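Cif (Cell cycle inhibiting factor) (Escherichia coli, PDB 3EFY) deamidates a specific glutamine of the host ubiquitin-like protein NEDD8, thereby blocking cullin-RING ubiquitin ligases and arresting the host cell cycle. Local coordinates at residues V70-G75 with R80-Y85; F120-Q125 with L130-T135; D25-C30 with Q162-D167; R58-D61 with H66-I69. All coordinates share one frame; numbering follows the deposited sequence.

Interaction 1 (V70-G75 with R80-Y85)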
loop_
_atom_site.group_PDB
_atom_site.type_symbol
_atom_site.label_atom_id
_atom_site.label_comp_id
_atom_site.label_asym_id
_atom_site.label_seq_id
_atom_site.Cartn_x
_atom_site.Cartn_y
_atom_site.Cartn_z
ATOM N N VAL A 70 16.422 6.000 2.713
ATOM C CA VAL A 70 17.054 6.625 3.881
ATOM C C VAL A 70 15.970 7.449 4.568
ATOM O O VAL A 70 15.317 8.298 3.934
ATOM C CB VAL A 70 18.201 7.468 3.490
ATOM C CG1 VAL A 70 18.827 8.145 4.758
ATOM C CG2 VAL A 70 19.271 6.640 2.774
ATOM N N ASP A 71 15.728 7.096 5.828
ATOM C CA ASP A 71 14.682 7.710 6.673
ATOM C C ASP A 71 15.466 8.703 7.561
ATOM O O ASP A 71 16.388 8.283 8.306
ATOM C CB ASP A 71 13.973 6.603 7.442
ATOM C CG ASP A 71 12.946 7.097 8.471
ATOM O OD1 ASP A 71 12.786 8.327 8.627
ATOM O OD2 ASP A 71 12.283 6.236 9.108
ATOM N N ILE A 72 15.064 9.987 7.504
ATOM C CA ILE A 72 15.679 11.067 8.244
ATOM C C ILE A 72 14.660 11.646 9.254
ATOM O O ILE A 72 13.901 12.533 8.914
ATOM C CB ILE A 72 16.236 12.157 7.337
ATOM C CG1 ILE A 72 17.183 11.591 6.264
ATOM C CG2 ILE A 72 16.992 13.234 8.169
ATOM C CD1 ILE A 72 17.405 12.524 5.111
ATOM N N PRO A 73 14.652 11.130 10.490
ATOM C CA PRO A 73 13.691 11.685 11.450
ATOM C C PRO A 73 14.004 13.137 11.822
ATOM O O PRO A 73 15.071 13.665 11.503
ATOM C CB PRO A 73 13.866 10.796 12.672
ATOM C CG PRO A 73 14.351 9.473 12.085
ATOM C CD PRO A 73 15.280 9.895 11.027
ATOM N N LYS A 74 13.030 13.742 12.497
ATOM C CA LYS A 74 13.290 15.027 13.167
ATOM C C LYS A 74 14.582 14.909 13.985
ATOM O O LYS A 74 14.802 13.938 14.716
ATOM C CB LYS A 74 12.124 15.369 14.095
ATOM C CG LYS A 74 10.830 15.618 13.371
ATOM C CD LYS A 74 9.704 16.016 14.303
ATOM C CE LYS A 74 8.429 16.262 13.513
ATOM N NZ LYS A 74 7.238 16.548 14.408
ATOM N N GLY A 75 15.434 15.907 13.874
ATOM C CA GLY A 75 16.648 15.979 14.632
ATOM C C GLY A 75 17.579 17.091 14.210
ATOM O O GLY A 75 17.421 17.711 13.169
ATOM N N ARG A 80 23.247 14.330 12.419
ATOM C CA ARG A 80 21.865 13.936 12.332
ATOM C C ARG A 80 21.730 12.435 12.074
ATOM O O ARG A 80 22.392 11.933 11.172
ATOM C CB ARG A 80 21.186 14.677 11.201
ATOM C CG ARG A 80 19.692 14.584 11.284
ATOM C CD ARG A 80 18.985 15.666 10.535
ATOM N NE ARG A 80 17.539 15.557 10.597
ATOM C CZ ARG A 80 16.676 16.502 10.170
ATOM N NH1 ARG A 80 17.125 17.637 9.656
ATOM N NH2 ARG A 80 15.396 16.300 10.246
ATOM N N PRO A 81 20.904 11.735 12.853
ATOM C CA PRO A 81 20.726 10.290 12.596
ATOM C C PRO A 81 19.835 9.989 11.381
ATOM O O PRO A 81 19.042 10.814 10.933
ATOM C CB PRO A 81 20.060 9.762 13.858
ATOM C CG PRO A 81 19.989 10.930 14.807
ATOM C CD PRO A 81 20.300 12.168 14.121
ATOM N N ALA A 82 20.006 8.783 10.845
ATOM C CA ALA A 82 19.128 8.304 9.779
ATOM C C ALA A 82 19.002 6.788 9.914
ATOM O O ALA A 82 19.781 6.166 10.642
ATOM C CB ALA A 82 19.725 8.684 8.437
ATOM N N PHE A 83 18.072 6.191 9.165
ATOM C CA PHE A 83 17.914 4.750 9.113
ATOM C C PHE A 83 17.944 4.367 7.642
ATOM O O PHE A 83 17.453 5.111 6.793
ATOM C CB PHE A 83 16.635 4.331 9.760
ATOM C CG PHE A 83 16.585 4.651 11.252
ATOM C CD1 PHE A 83 16.952 3.697 12.180
ATOM C CD2 PHE A 83 16.164 5.890 11.692
ATOM C CE1 PHE A 83 16.913 3.974 13.545
ATOM C CE2 PHE A 83 16.136 6.181 13.077
ATOM C CZ PHE A 83 16.511 5.215 13.979
ATOM N N LEU A 84 18.479 3.204 7.347
ATOM C CA LEU A 84 18.524 2.684 5.958
ATOM C C LEU A 84 17.677 1.421 5.871
ATOM O O LEU A 84 17.843 0.494 6.654
ATOM C CB LEU A 84 19.954 2.358 5.581
ATOM C CG LEU A 84 20.221 2.183 4.064
ATOM C CD1 LEU A 84 21.628 2.750 3.693
ATOM C CD2 LEU A 84 20.081 0.770 3.851
ATOM N N TYR A 85 16.772 1.370 4.883
ATOM C CA TYR A 85 15.892 0.253 4.640
ATOM C C TYR A 85 16.143 -0.253 3.195
ATOM O O TYR A 85 16.250 0.528 2.263
ATOM C CB TYR A 85 14.392 0.580 4.775
ATOM C CG TYR A 85 14.057 1.426 6.001
ATOM C CD1 TYR A 85 14.561 1.107 7.240
ATOM C CD2 TYR A 85 13.258 2.564 5.872
ATOM C CE1 TYR A 85 14.237 1.893 8.377
ATOM C CE2 TYR A 85 12.948 3.327 6.982
ATOM C CZ TYR A 85 13.471 3.001 8.212
ATOM O OH TYR A 85 13.200 3.800 9.339
HETATM O O HOH W 1 17.406 12.487 12.297
#

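Interaction 2 (F120-Q125 with L130-T135)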
loop_
_atom_site.group_PDB
_atom_site.type_symbol
_atom_site.label_atom_id
_atom_site.label_comp_id
_atom_site.label_asym_id
_atom_site.label_seq_id
_atom_site.Cartn_x
_atom_site.Cartn_y
_atom_site.Cartn_z
ATOM N N PHE A 120 27.703 8.637 -0.961
ATOM C CA PHE A 120 27.216 9.148 -2.242
ATOM C C PHE A 120 28.318 9.947 -2.942
ATOM O O PHE A 120 28.565 9.810 -4.156
ATOM C CB PHE A 120 26.004 10.098 -2.071
ATOM C CG PHE A 120 24.770 9.482 -1.458
ATOM C CD1 PHE A 120 24.436 8.174 -1.614
ATOM C CD2 PHE A 120 23.899 10.294 -0.750
ATOM C CE1 PHE A 120 23.321 7.675 -1.029
ATOM C CE2 PHE A 120 22.784 9.817 -0.206
ATOM C CZ PHE A 120 22.470 8.511 -0.321
ATOM N N SER A 121 28.983 10.787 -2.158
ATOM C CA SER A 121 30.028 11.640 -2.703
ATOM C C SER A 121 31.192 10.814 -3.274
ATOM O O SER A 121 31.619 11.037 -4.393
ATOM C CB SER A 121 30.530 12.619 -1.646
ATOM O OG SER A 121 31.457 13.489 -2.273
ATOM N N CYS A 122 31.661 9.844 -2.513
ATOM C CA CYS A 122 32.741 8.954 -2.980
ATOM C C CYS A 122 32.351 8.166 -4.230
ATOM O O CYS A 122 33.084 8.160 -5.210
ATOM C CB CYS A 122 33.150 7.981 -1.881
ATOM S SG CYS A 122 33.957 8.754 -0.485
ATOM N N MET A 123 31.185 7.515 -4.223
ATOM C CA MET A 123 30.754 6.724 -5.365
ATOM C C MET A 123 30.550 7.583 -6.611
ATOM O O MET A 123 30.862 7.166 -7.729
ATOM C CB MET A 123 29.489 5.928 -5.007
ATOM C CG MET A 123 28.928 5.030 -6.048
ATOM S SD MET A 123 30.058 3.621 -6.363
ATOM C CE MET A 123 30.731 3.455 -4.749
ATOM N N SER A 124 30.065 8.807 -6.438
ATOM C CA SER A 124 29.832 9.688 -7.585
ATOM C C SER A 124 31.139 10.097 -8.270
ATOM O O SER A 124 31.122 10.451 -9.425
ATOM C CB SER A 124 29.038 10.941 -7.191
ATOM O OG SER A 124 29.727 11.700 -6.247
ATOM N N GLN A 125 32.245 10.004 -7.551
ATOM C CA GLN A 125 33.577 10.327 -8.056
ATOM C C GLN A 125 34.385 9.060 -8.385
ATOM O O GLN A 125 35.611 9.136 -8.562
ATOM C CB GLN A 125 34.325 11.115 -7.007
ATOM C CG GLN A 125 33.757 12.495 -6.738
ATOM C CD GLN A 125 34.420 13.151 -5.573
ATOM O OE1 GLN A 125 33.889 13.160 -4.462
ATOM N NE2 GLN A 125 35.607 13.695 -5.801
ATOM N N LEU A 130 35.333 -0.449 -0.479
ATOM C CA LEU A 130 34.560 -1.647 -0.173
ATOM C C LEU A 130 34.206 -1.781 1.302
ATOM O O LEU A 130 33.135 -2.313 1.643
ATOM C CB LEU A 130 35.266 -2.919 -0.655
ATOM C CG LEU A 130 35.251 -3.253 -2.143
ATOM C CD1 LEU A 130 36.057 -4.542 -2.349
ATOM C CD2 LEU A 130 33.817 -3.404 -2.709
ATOM N N GLU A 131 35.073 -1.296 2.197
ATOM C CA GLU A 131 34.749 -1.331 3.596
ATOM C C GLU A 131 33.550 -0.415 3.858
ATOM O O GLU A 131 32.688 -0.775 4.632
ATOM C CB GLU A 131 35.936 -0.941 4.486
ATOM C CG GLU A 131 37.120 -1.925 4.407
ATOM C CD GLU A 131 36.905 -3.258 5.124
ATOM O OE1 GLU A 131 35.824 -3.496 5.721
ATOM O OE2 GLU A 131 37.846 -4.097 5.080
ATOM N N GLN A 132 33.546 0.729 3.188
ATOM C CA GLN A 132 32.456 1.734 3.313
ATOM C C GLN A 132 31.120 1.091 2.866
ATOM O O GLN A 132 30.117 1.151 3.554
ATOM C CB GLN A 132 32.805 2.934 2.475
ATOM C CG GLN A 132 31.758 3.991 2.419
ATOM C CD GLN A 132 32.209 5.221 1.666
ATOM O OE1 GLN A 132 32.666 5.163 0.507
ATOM N NE2 GLN A 132 32.074 6.362 2.328
ATOM N N ILE A 133 31.158 0.404 1.732
ATOM C CA ILE A 133 29.952 -0.256 1.177
ATOM C C ILE A 133 29.474 -1.374 2.074
ATOM O O ILE A 133 28.294 -1.495 2.384
ATOM C CB ILE A 133 30.214 -0.763 -0.273
ATOM C CG1 ILE A 133 30.472 0.381 -1.223
ATOM C CG2 ILE A 133 29.041 -1.651 -0.804
ATOM C CD1 ILE A 133 30.980 -0.078 -2.580
ATOM N N ALA A 134 30.389 -2.223 2.558
ATOM C CA ALA A 134 29.977 -3.273 3.481
ATOM C C ALA A 134 29.399 -2.777 4.768
ATOM O O ALA A 134 28.418 -3.329 5.275
ATOM C CB ALA A 134 31.144 -4.213 3.797
ATOM N N THR A 135 29.987 -1.723 5.324
ATOM C CA THR A 135 29.503 -1.140 6.578
ATOM C C THR A 135 28.070 -0.620 6.460
ATOM O O THR A 135 27.261 -0.819 7.334
ATOM C CB THR A 135 30.410 -0.043 7.085
ATOM O OG1 THR A 135 31.665 -0.645 7.476
ATOM C CG2 THR A 135 29.823 0.634 8.305
#

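Interaction 3 (D25-C30 with Q162-D167)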
loop_
_atom_site.group_PDB
_atom_site.type_symbol
_atom_site.label_atom_id
_atom_site.label_comp_id
_atom_site.label_asym_id
_atom_site.label_seq_id
_atom_site.Cartn_x
_atom_site.Cartn_y
_atom_site.Cartn_z
ATOM N N ASP A 25 -5.096 10.160 2.429
ATOM C CA ASP A 25 -6.234 10.653 1.681
ATOM C C ASP A 25 -5.777 11.740 0.729
ATOM O O ASP A 25 -5.104 12.722 1.139
ATOM C CB ASP A 25 -7.292 11.192 2.645
ATOM C CG ASP A 25 -7.999 10.109 3.432
ATOM O OD1 ASP A 25 -8.062 8.908 3.033
ATOM O OD2 ASP A 25 -8.548 10.474 4.503
ATOM N N GLY A 26 -6.055 11.562 -0.561
ATOM C CA GLY A 26 -5.643 12.550 -1.559
ATOM C C GLY A 26 -4.206 12.526 -2.079
ATOM O O GLY A 26 -3.839 13.316 -2.930
ATOM N N PHE A 27 -3.379 11.581 -1.618
ATOM C CA PHE A 27 -2.045 11.428 -2.174
ATOM C C PHE A 27 -1.675 9.954 -2.236
ATOM O O PHE A 27 -1.682 9.232 -1.215
ATOM C CB PHE A 27 -0.949 12.153 -1.385
ATOM C CG PHE A 27 0.390 11.987 -1.996
ATOM C CD1 PHE A 27 0.729 12.682 -3.152
ATOM C CD2 PHE A 27 1.305 11.088 -1.492
ATOM C CE1 PHE A 27 1.965 12.508 -3.758
ATOM C CE2 PHE A 27 2.538 10.910 -2.097
ATOM C CZ PHE A 27 2.873 11.624 -3.249
ATOM N N SER A 28 -1.340 9.520 -3.443
ATOM C CA SER A 28 -0.782 8.188 -3.646
ATOM C C SER A 28 0.538 8.319 -4.412
ATOM O O SER A 28 0.586 8.789 -5.546
ATOM C CB SER A 28 -1.731 7.258 -4.420
ATOM O OG SER A 28 -2.899 7.042 -3.665
ATOM N N TYR A 29 1.606 7.888 -3.772
ATOM C CA TYR A 29 2.937 7.878 -4.346
ATOM C C TYR A 29 2.970 6.985 -5.596
ATOM O O TYR A 29 2.431 5.894 -5.579
ATOM C CB TYR A 29 3.932 7.321 -3.304
ATOM C CG TYR A 29 5.335 7.100 -3.802
ATOM C CD1 TYR A 29 6.253 8.152 -3.854
ATOM C CD2 TYR A 29 5.731 5.872 -4.293
ATOM C CE1 TYR A 29 7.549 7.946 -4.327
ATOM C CE2 TYR A 29 7.000 5.695 -4.799
ATOM C CZ TYR A 29 7.889 6.724 -4.816
ATOM O OH TYR A 29 9.165 6.545 -5.294
ATOM N N CYS A 30 3.617 7.474 -6.653
ATOM C CA CYS A 30 3.793 6.712 -7.857
ATOM C C CYS A 30 5.205 7.012 -8.405
ATOM O O CYS A 30 5.448 8.041 -9.015
ATOM C CB CYS A 30 2.699 7.068 -8.851
ATOM S SG CYS A 30 2.815 6.115 -10.373
ATOM N N GLN A 162 14.610 10.794 -4.806
ATOM C CA GLN A 162 13.300 11.433 -4.547
ATOM C C GLN A 162 13.236 11.730 -3.058
ATOM O O GLN A 162 13.595 10.868 -2.228
ATOM C CB GLN A 162 12.135 10.545 -4.939
ATOM C CG GLN A 162 12.167 10.175 -6.431
ATOM C CD GLN A 162 11.044 9.258 -6.840
ATOM O OE1 GLN A 162 10.215 8.842 -6.010
ATOM N NE2 GLN A 162 10.973 8.954 -8.145
ATOM N N LEU A 163 12.837 12.967 -2.716
ATOM C CA LEU A 163 12.857 13.409 -1.320
ATOM C C LEU A 163 11.474 13.950 -0.936
ATOM O O LEU A 163 10.961 14.872 -1.616
ATOM C CB LEU A 163 13.880 14.490 -1.142
ATOM C CG LEU A 163 14.073 15.124 0.214
ATOM C CD1 LEU A 163 14.465 14.066 1.280
ATOM C CD2 LEU A 163 15.142 16.235 0.095
ATOM N N PHE A 164 10.900 13.425 0.114
ATOM C CA PHE A 164 9.589 13.835 0.583
ATOM C C PHE A 164 9.563 14.058 2.094
ATOM O O PHE A 164 10.144 13.276 2.858
ATOM C CB PHE A 164 8.529 12.772 0.293
ATOM C CG PHE A 164 8.194 12.560 -1.157
ATOM C CD1 PHE A 164 8.989 11.764 -1.954
ATOM C CD2 PHE A 164 7.022 13.069 -1.695
ATOM C CE1 PHE A 164 8.635 11.495 -3.282
ATOM C CE2 PHE A 164 6.672 12.789 -3.033
ATOM C CZ PHE A 164 7.511 11.994 -3.808
ATOM N N GLU A 165 8.813 15.072 2.569
ATOM C CA GLU A 165 8.475 15.133 3.973
ATOM C C GLU A 165 7.452 14.070 4.336
ATOM O O GLU A 165 6.574 13.763 3.523
ATOM C CB GLU A 165 7.929 16.545 4.291
ATOM C CG GLU A 165 7.657 16.738 5.772
ATOM C CD GLU A 165 7.070 18.105 6.152
ATOM O OE1 GLU A 165 7.055 19.032 5.276
ATOM O OE2 GLU A 165 6.641 18.198 7.353
ATOM N N TYR A 166 7.551 13.475 5.525
ATOM C CA TYR A 166 6.515 12.594 5.996
ATOM C C TYR A 166 6.079 12.943 7.412
ATOM O O TYR A 166 6.830 13.616 8.127
ATOM C CB TYR A 166 6.965 11.135 5.934
ATOM C CG TYR A 166 7.964 10.660 6.976
ATOM C CD1 TYR A 166 7.539 10.150 8.221
ATOM C CD2 TYR A 166 9.323 10.694 6.728
ATOM C CE1 TYR A 166 8.421 9.692 9.129
ATOM C CE2 TYR A 166 10.226 10.230 7.646
ATOM C CZ TYR A 166 9.785 9.714 8.861
ATOM O OH TYR A 166 10.662 9.213 9.819
ATOM N N ASP A 167 4.894 12.458 7.756
ATOM C CA ASP A 167 4.296 12.595 9.096
ATOM C C ASP A 167 4.326 11.252 9.772
ATOM O O ASP A 167 3.861 10.264 9.203
ATOM C CB ASP A 167 2.865 13.038 8.946
ATOM C CG ASP A 167 2.749 14.392 8.349
ATOM O OD1 ASP A 167 3.519 15.288 8.759
ATOM O OD2 ASP A 167 1.863 14.572 7.488
#

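Interaction 4 (R58-D61 with H66-I69)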
loop_
_atom_site.group_PDB
_atom_site.type_symbol
_atom_site.label_atom_id
_atom_site.label_comp_id
_atom_site.label_asym_id
_atom_site.label_seq_id
_atom_site.Cartn_x
_atom_site.Cartn_y
_atom_site.Cartn_z
ATOM N N ARG A 58 14.306 8.371 -1.309
ATOM C CA ARG A 58 14.454 7.175 -2.156
ATOM C C ARG A 58 15.692 7.323 -3.014
ATOM O O ARG A 58 15.859 8.335 -3.694
ATOM C CB ARG A 58 13.233 6.963 -3.060
ATOM C CG ARG A 58 13.300 5.611 -3.764
ATOM C CD ARG A 58 12.328 5.592 -4.911
ATOM N NE ARG A 58 12.214 4.274 -5.545
ATOM C CZ ARG A 58 13.137 3.701 -6.316
ATOM N NH1 ARG A 58 14.295 4.290 -6.551
ATOM N NH2 ARG A 58 12.901 2.500 -6.845
ATOM N N VAL A 59 16.610 6.360 -2.926
ATOM C CA VAL A 59 17.843 6.370 -3.653
ATOM C C VAL A 59 17.877 5.339 -4.773
ATOM O O VAL A 59 17.702 4.155 -4.528
ATOM C CB VAL A 59 19.058 6.030 -2.737
ATOM C CG1 VAL A 59 20.367 6.221 -3.506
ATOM C CG2 VAL A 59 18.997 6.914 -1.435
ATOM N N ASN A 60 18.140 5.817 -5.975
ATOM C CA ASN A 60 18.378 4.954 -7.159
ATOM C C ASN A 60 19.872 5.079 -7.420
ATOM O O ASN A 60 20.363 6.107 -7.902
ATOM C CB ASN A 60 17.513 5.470 -8.326
ATOM C CG ASN A 60 16.893 4.392 -9.154
ATOM O OD1 ASN A 60 16.919 4.537 -10.407
ATOM N ND2 ASN A 60 16.263 3.359 -8.563
ATOM N N ASP A 61 20.621 4.076 -6.953
ATOM C CA ASP A 61 22.063 4.078 -6.982
ATOM C C ASP A 61 22.546 3.262 -8.181
ATOM O O ASP A 61 22.651 2.059 -8.114
ATOM C CB ASP A 61 22.545 3.510 -5.634
ATOM C CG ASP A 61 24.032 3.564 -5.406
ATOM O OD1 ASP A 61 24.823 3.632 -6.363
ATOM O OD2 ASP A 61 24.404 3.498 -4.184
ATOM N N HIS A 66 21.560 -0.548 -7.274
ATOM C CA HIS A 66 20.788 -0.891 -6.126
ATOM C C HIS A 66 19.855 0.303 -5.778
ATOM O O HIS A 66 20.163 1.411 -6.150
ATOM C CB HIS A 66 21.778 -1.127 -4.987
ATOM C CG HIS A 66 21.143 -1.658 -3.757
ATOM N ND1 HIS A 66 20.080 -2.531 -3.810
ATOM C CD2 HIS A 66 21.423 -1.467 -2.438
ATOM C CE1 HIS A 66 19.692 -2.785 -2.574
ATOM N NE2 HIS A 66 20.520 -2.201 -1.724
ATOM N N ALA A 67 18.689 0.013 -5.258
ATOM C CA ALA A 67 17.780 1.056 -4.738
ATOM C C ALA A 67 17.468 0.808 -3.272
ATOM O O ALA A 67 17.401 -0.331 -2.814
ATOM C CB ALA A 67 16.472 1.086 -5.551
ATOM N N TYR A 68 17.214 1.884 -2.515
ATOM C CA TYR A 68 17.040 1.754 -1.072
ATOM C C TYR A 68 16.482 3.063 -0.500
ATOM O O TYR A 68 16.439 4.055 -1.212
ATOM C CB TYR A 68 18.370 1.364 -0.384
ATOM C CG TYR A 68 19.564 2.117 -0.807
ATOM C CD1 TYR A 68 19.960 3.290 -0.152
ATOM C CD2 TYR A 68 20.345 1.753 -1.929
ATOM C CE1 TYR A 68 21.100 3.990 -0.552
ATOM C CE2 TYR A 68 21.403 2.469 -2.326
ATOM C CZ TYR A 68 21.807 3.610 -1.668
ATOM O OH TYR A 68 22.933 4.286 -2.100
ATOM N N ILE A 69 16.090 3.032 0.766
ATOM C CA ILE A 69 15.404 4.180 1.433
ATOM C C ILE A 69 16.284 4.676 2.574
ATOM O O ILE A 69 16.788 3.862 3.349
ATOM C CB ILE A 69 14.083 3.763 1.989
ATOM C CG1 ILE A 69 13.116 3.181 0.928
ATOM C CG2 ILE A 69 13.417 4.972 2.689
ATOM C CD1 ILE A 69 12.887 4.104 -0.252
#

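Interaction 1 (V70-G75 with R80-Y85)
D71 and F83 pair through their backbones in the beta hairpin formed by strands 66-72 and 81-85, part of the antiparallel sheet of this papain-like (clan CA) fold. Theirs is a hydrogen-bonded antiparallel pair: D71 N gives a nearly straight bond to F83 O, and F83 N returns one to D71 O, each 2.8 Å long. V70 faces L84 in the adjoining non-hydrogen-bonded pair, and V70 CG1 rests on A82 CB at 3.8 Å. The side chain of D71 lies on the same side of the sheet as F83. Its CB packs on Y85 CE2 (3.5 Å); with CG anti to the backbone N (chi1 174°), the carboxylate is carried to the phenol. Y85 OH donates to D71 OD2 at 2.6 Å, reaching the oxygen on its anti side, while the other oxygen, D71 OD1, is bonded to the hydroxyl of Y166. Both carboxylate oxygens of this buried group are therefore engaged, which fixes its rotation. P73 meets the edge of the F83 ring, its CG 3.9 Å from F83 CE2. Where the strands part, R80 reaches back with an extended chain and grips a single acceptor side-on: NH2 lies 2.9 Å and NE 3.2 Å from P73 O, which sits in the guanidinium plane. NH1 of the same group binds P50 O, and a water donates to both P73 O and P81 O. The guanidinium is sandwiched as well, with I72 CG2 over one face and, over the centre of the other, G75 O, 3.3 Å from R80 CZ.

Interaction 2 (F120-Q125 with L130-T135)
A helical hairpin, made of helix 113-124 and helix 130-137 with a short connection between them, brings C122 against Q132 and M123 against I133. The two segments stand well apart: the nearest CA pairs, C122 with Q132 and M123 with I133, are both 9.6 Å apart, so the contact is made by side chains alone and is small, burying 118 Å² in all. Q132 sends its amide across the gap on an extended chain, with CG anti to the backbone N (chi1 176°). Its OE1 comes to 3.7 Å from C122 CB and 3.9 Å from C122 SG, which makes this a van der Waals touch of the amide oxygen against the thiol-bearing carbon. The other end of the amide is turned to the first helix too, since Q132 NE2 makes a weak hydrogen bond to N118 OD1, one turn before C122. Y119, on that same helix, packs against both Q132 and I133, adding to the contact between the helices. Deeper in, M123 and I133 are both buried. The methionine is folded rather than stretched, bent at chi2 (68°) and again at chi3, and this brings its methyl to the isoleucine; the two side chains run at about a right angle to one another. No hydrogen bond links the segments, and on the apolar side their meeting comes down to two terminal methyls, M123 CE and I133 CD1, 4.2 Å apart.

Interaction 3 (D25-C30 with Q162-D167)
The loop 25-30 runs past strand 159-166 without pairing to it: the nearest CA atoms, Y29 with F164 and F27 with Y166, are 10.2 Å and 11.9 Å apart, and side chains fill the interval. Y29 is the principal bridge. Its CG stands anti to the backbone N (chi1 173°), which directs the ring at the strand, where it meets two residues that alternate along the same side. At the tip, Y29 OH donates a hydrogen bond of 2.6 Å to Q162 OE1, approaching 31° out of the amide's carbonyl plane; the ring and amide planes are themselves turned well away from each other. The amide nitrogen of Q162 is held in turn by F31 O, just beyond the loop segment, so both ends of this buried amide tie the strand to the same loop. Lower on the ring, the edge of Y29 is directed at the face of F164 in an offset edge-to-face stack, with centroids 5.8 Å apart and planes at 71°; the closest carbons are Y29 CE1 and F164 CE1, at 3.9 Å. F27 CZ approaches F164 obliquely, 4.0 Å from F164 CE2. M18 and L22 of helix 10-22 close in on this aromatic group, L22 touching F27 and M18 touching Y29, while F164 touches both. Around S28 and Y29 the loop also meets the second subunit, whose S28 OG binds Y29 O. This is a small, partly buried aromatic cluster by which an irregular loop and helix 10-22 pack onto the outermost strand of an antiparallel sheet.

Interaction 4 (R58-D61 with H66-I69)
V59 and Y68 form the middle of an antiparallel beta hairpin, strands 54-61 and 66-72, held by four backbone hydrogen bonds. V59 N reaches Y68 O at 2.9 Å and Y68 N reaches V59 O at 3.1 Å; nearer the turn, D61 N bonds to H66 O (2.8 Å) and H66 N to D61 O (2.9 Å). The apolar contacts lie on both sides of the sheet. V59 CB sits over the face of the Y68 ring as a CH-pi contact, 3.9 Å from the centroid, and V59 CG1 presses on Y68 CZ at 3.5 Å. On the other side, I69 CD1 packs against R58 CG at 3.8 Å, while the guanidinium of R58 is bound through NE to N15 of helix 10-22. The side-chain bond is Y68 OH to D61 OD2, 2.7 Å. It is reached because Y68 CG lies between the backbone N and carbonyl carbon (chi1 46°), which swings the ring back along the hairpin toward D61. Y119 OH binds the same oxygen, and D61 OD1 takes L64 N. Three bonds, one of them within the turn, thus fix the orientation of this buried carboxylate beside the strand carrying H66, the active-site histidine, whose NE2 is bonded to Q86 OE1.

Interactions 4 and 1 are successive hairpins of one antiparallel sheet and share strand 66-72: I69 N lies 2.9 Å from Y85 O, probably hydrogen-bonded. Interaction 3 adds the outer strand to the opposite edge of interaction 4, with R58 N 2.8 Å from Q162 O, and its Y166 also reaches interaction 1, where Y166 OH packs 4.2 Å from P73 CA. Interaction 2 lies off the sheet; F120 CE1 packs on Y68 OH at 3.6 Å, and the centre of interaction 2 is about 28 Å from that of interaction 3. Interaction 4 holds the active-site residue H66, whose side chain lies about 3 Å from that of Q86 and about 4 Å from that of C10. Y85 of interaction 1 directly precedes Q86.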